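Local coordinates for catechol 2,3-dioxygenase (Pseudomonas sp. KL28, PDB 3HPY), which probably catalyses the iron-dependent extradiol cleavage of catechol by molecular oxygen to 2-hydroxy-6-oxohexa-2,4-dienoate, in the breakdown of aromatic hydrocarbons, at residues K213-S218 and G263-T268. Residues are numbered along the deposited sequence; the frame is centred on the assembly and turned at random.
With FE (Fe (III) ion), chain I; MCT (4-methylcatechol), chain J.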
loop_
_atom_site.group_PDB
_atom_site.type_symbol
_atom_site.label_atom_id
_atom_site.label_comp_id
_atom_site.label_asym_id
_atom_site.label_seq_id
_atom_site.Cartn_x
_atom_site.Cartn_y
_atom_site.Cartn_z
ATOM N N LYS C 213 -29.798 18.485 8.538
ATOM C CA LYS C 213 -29.158 18.035 7.314
ATOM C C LYS C 213 -28.038 17.029 7.564
ATOM O O LYS C 213 -27.237 17.178 8.482
ATOM C CB LYS C 213 -28.619 19.236 6.530
ATOM C CG LYS C 213 -29.709 20.032 5.809
ATOM C CD LYS C 213 -30.397 19.164 4.754
ATOM C CE LYS C 213 -31.540 19.878 4.040
ATOM N NZ LYS C 213 -32.721 20.087 4.920
ATOM N N LEU C 214 -27.995 15.999 6.729
ATOM C CA LEU C 214 -26.985 14.965 6.840
ATOM C C LEU C 214 -26.017 15.073 5.676
ATOM O O LEU C 214 -26.408 14.876 4.526
ATOM C CB LEU C 214 -27.654 13.587 6.841
ATOM C CG LEU C 214 -26.804 12.309 6.780
ATOM C CD1 LEU C 214 -26.540 11.946 5.335
ATOM C CD2 LEU C 214 -25.508 12.487 7.553
ATOM N N HIS C 215 -24.762 15.405 5.960
ATOM C CA HIS C 215 -23.778 15.501 4.889
ATOM C C HIS C 215 -23.370 14.081 4.503
ATOM O O HIS C 215 -23.420 13.708 3.330
ATOM C CB HIS C 215 -22.538 16.288 5.324
ATOM C CG HIS C 215 -21.624 16.637 4.188
ATOM N ND1 HIS C 215 -21.697 17.838 3.515
ATOM C CD2 HIS C 215 -20.655 15.920 3.572
ATOM C CE1 HIS C 215 -20.816 17.846 2.531
ATOM N NE2 HIS C 215 -20.170 16.693 2.543
ATOM N N HIS C 216 -22.979 13.287 5.493
ATOM C CA HIS C 216 -22.583 11.912 5.235
ATOM C C HIS C 216 -22.236 11.140 6.496
ATOM O O HIS C 216 -21.880 11.728 7.516
ATOM C CB HIS C 216 -21.363 11.874 4.321
ATOM C CG HIS C 216 -20.094 12.295 4.991
ATOM N ND1 HIS C 216 -19.632 13.592 4.962
ATOM C CD2 HIS C 216 -19.179 11.586 5.695
ATOM C CE1 HIS C 216 -18.489 13.665 5.615
ATOM N NE2 HIS C 216 -18.189 12.462 6.071
ATOM N N CYS C 217 -22.355 9.819 6.409
ATOM C CA CYS C 217 -21.975 8.927 7.500
ATOM C C CYS C 217 -20.664 8.339 6.979
ATOM O O CYS C 217 -20.543 8.083 5.779
ATOM C CB CYS C 217 -23.005 7.810 7.698
ATOM S SG CYS C 217 -24.442 8.266 8.710
ATOM N N SER C 218 -19.689 8.119 7.856
ATOM C CA SER C 218 -18.408 7.597 7.391
ATOM C C SER C 218 -18.000 6.225 7.909
ATOM O O SER C 218 -18.248 5.876 9.065
ATOM C CB SER C 218 -17.296 8.589 7.704
ATOM O OG SER C 218 -16.054 8.079 7.247
ATOM N N GLY C 263 -29.527 8.778 -2.608
ATOM C CA GLY C 263 -28.911 10.090 -2.526
ATOM C C GLY C 263 -28.238 10.393 -1.192
ATOM O O GLY C 263 -27.765 11.505 -0.964
ATOM N N ASN C 264 -28.198 9.413 -0.301
ATOM C CA ASN C 264 -27.533 9.598 0.979
ATOM C C ASN C 264 -26.032 9.448 0.735
ATOM O O ASN C 264 -25.567 8.377 0.333
ATOM C CB ASN C 264 -27.979 8.532 1.976
ATOM C CG ASN C 264 -29.446 8.633 2.327
ATOM O OD1 ASN C 264 -30.169 7.631 2.309
ATOM N ND2 ASN C 264 -29.895 9.837 2.663
ATOM N N ARG C 265 -25.277 10.513 0.975
ATOM C CA ARG C 265 -23.835 10.471 0.796
ATOM C C ARG C 265 -23.188 9.682 1.936
ATOM O O ARG C 265 -23.575 9.815 3.102
ATOM C CB ARG C 265 -23.249 11.885 0.790
ATOM C CG ARG C 265 -21.732 11.913 0.627
ATOM C CD ARG C 265 -21.121 13.295 0.862
ATOM N NE ARG C 265 -21.423 14.264 -0.191
ATOM C CZ ARG C 265 -22.196 15.332 -0.016
ATOM N NH1 ARG C 265 -22.746 15.562 1.168
ATOM N NH2 ARG C 265 -22.405 16.179 -1.015
ATOM N N PHE C 266 -22.211 8.851 1.596
ATOM C CA PHE C 266 -21.485 8.102 2.606
ATOM C C PHE C 266 -20.003 8.290 2.294
ATOM O O PHE C 266 -19.644 8.832 1.240
ATOM C CB PHE C 266 -21.870 6.618 2.580
ATOM C CG PHE C 266 -21.425 5.885 1.347
ATOM C CD1 PHE C 266 -20.205 5.211 1.323
ATOM C CD2 PHE C 266 -22.228 5.852 0.213
ATOM C CE1 PHE C 266 -19.797 4.517 0.193
ATOM C CE2 PHE C 266 -21.823 5.159 -0.918
ATOM C CZ PHE C 266 -20.607 4.490 -0.929
ATOM N N GLU C 267 -19.145 7.867 3.213
ATOM C CA GLU C 267 -17.706 7.998 3.008
ATOM C C GLU C 267 -16.964 6.745 3.457
ATOM O O GLU C 267 -17.372 6.079 4.424
ATOM C CB GLU C 267 -17.186 9.209 3.789
ATOM C CG GLU C 267 -15.675 9.349 3.861
ATOM C CD GLU C 267 -15.247 10.385 4.896
ATOM O OE1 GLU C 267 -15.752 10.318 6.034
ATOM O OE2 GLU C 267 -14.410 11.256 4.585
ATOM N N THR C 268 -15.899 6.415 2.729
ATOM C CA THR C 268 -15.029 5.290 3.069
ATOM C C THR C 268 -13.657 5.933 3.204
ATOM O O THR C 268 -13.096 6.409 2.213
ATOM C CB THR C 268 -14.908 4.231 1.945
ATOM O OG1 THR C 268 -14.539 4.877 0.721
ATOM C CG2 THR C 268 -16.196 3.471 1.765
HETATM FE FE FE I . -16.066 12.196 7.035
HETATM C C1 MCT J . -13.509 16.476 6.263
HETATM C C2 MCT J . -14.742 15.838 6.048
HETATM C C3 MCT J . -14.917 14.509 6.498
HETATM O O3 MCT J . -16.087 13.896 6.291
HETATM C C4 MCT J . -13.870 13.819 7.167
HETATM O O4 MCT J . -14.062 12.539 7.592
HETATM C C5 MCT J . -12.624 14.468 7.386
HETATM C C6 MCT J . -12.456 15.801 6.930
HETATM C C MCT J . -13.311 17.880 5.786
HETATM O O HOH W 1 -26.017 13.268 2.366
#
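His-216 and Glu-267 meet at the iron, one from each of two neighbouring parallel strands, 213-220 and 265-270. NE2 of His-216 binds the metal at 2.3 Å and OE1 of Glu-267 at 2.2 Å, the imidazole and carboxylate planes standing 76° apart. His-154, on strand 151-159, completes the protein's facial triad of two histidines and one carboxylate, the hallmark of this extradiol dioxygenase family, and O3 and O4 of 4-methylcatechol chelate the same iron. A chi1 of 73° sets the His-216 ring between its own backbone N and carbonyl carbon, with NE2 directed at the metal.

This end is the tight one. Glu-267 N donates 2.9 Å to Cys-217 O, and the hydroxyl of Ser-218 donates to Glu-267 OE1, although the exact place of that oxygen is less sure. The other carboxylate oxygen, OE2, is held by Thr-255.

Toward Leu-214 the strands splay apart and a water takes over, donating to the carbonyls of Leu-214 and His-215 and accepting from Arg-265 N at 3.2 Å. Leu-214, His-215 and Arg-265 are partly exposed here. On the other edge of strand 213-220, a classic bulge sets His-215 and His-216 both opposite Leu-156 of strand 151-159. The Arg-265 chain bends at chi3 (-71°), laying its guanidinium flat over the His-215 ring, centres 3.9 Å apart, with NH1 above the ring centre; NH1 also donates to His-215 O, 2.9 Å away, while NE pairs with Asp-242.

With OE1 on the iron and OE2 on Thr-255, the carboxylate is fixed in rotation, and the paired strands hold His-216 and Glu-267 in place to bind one metal.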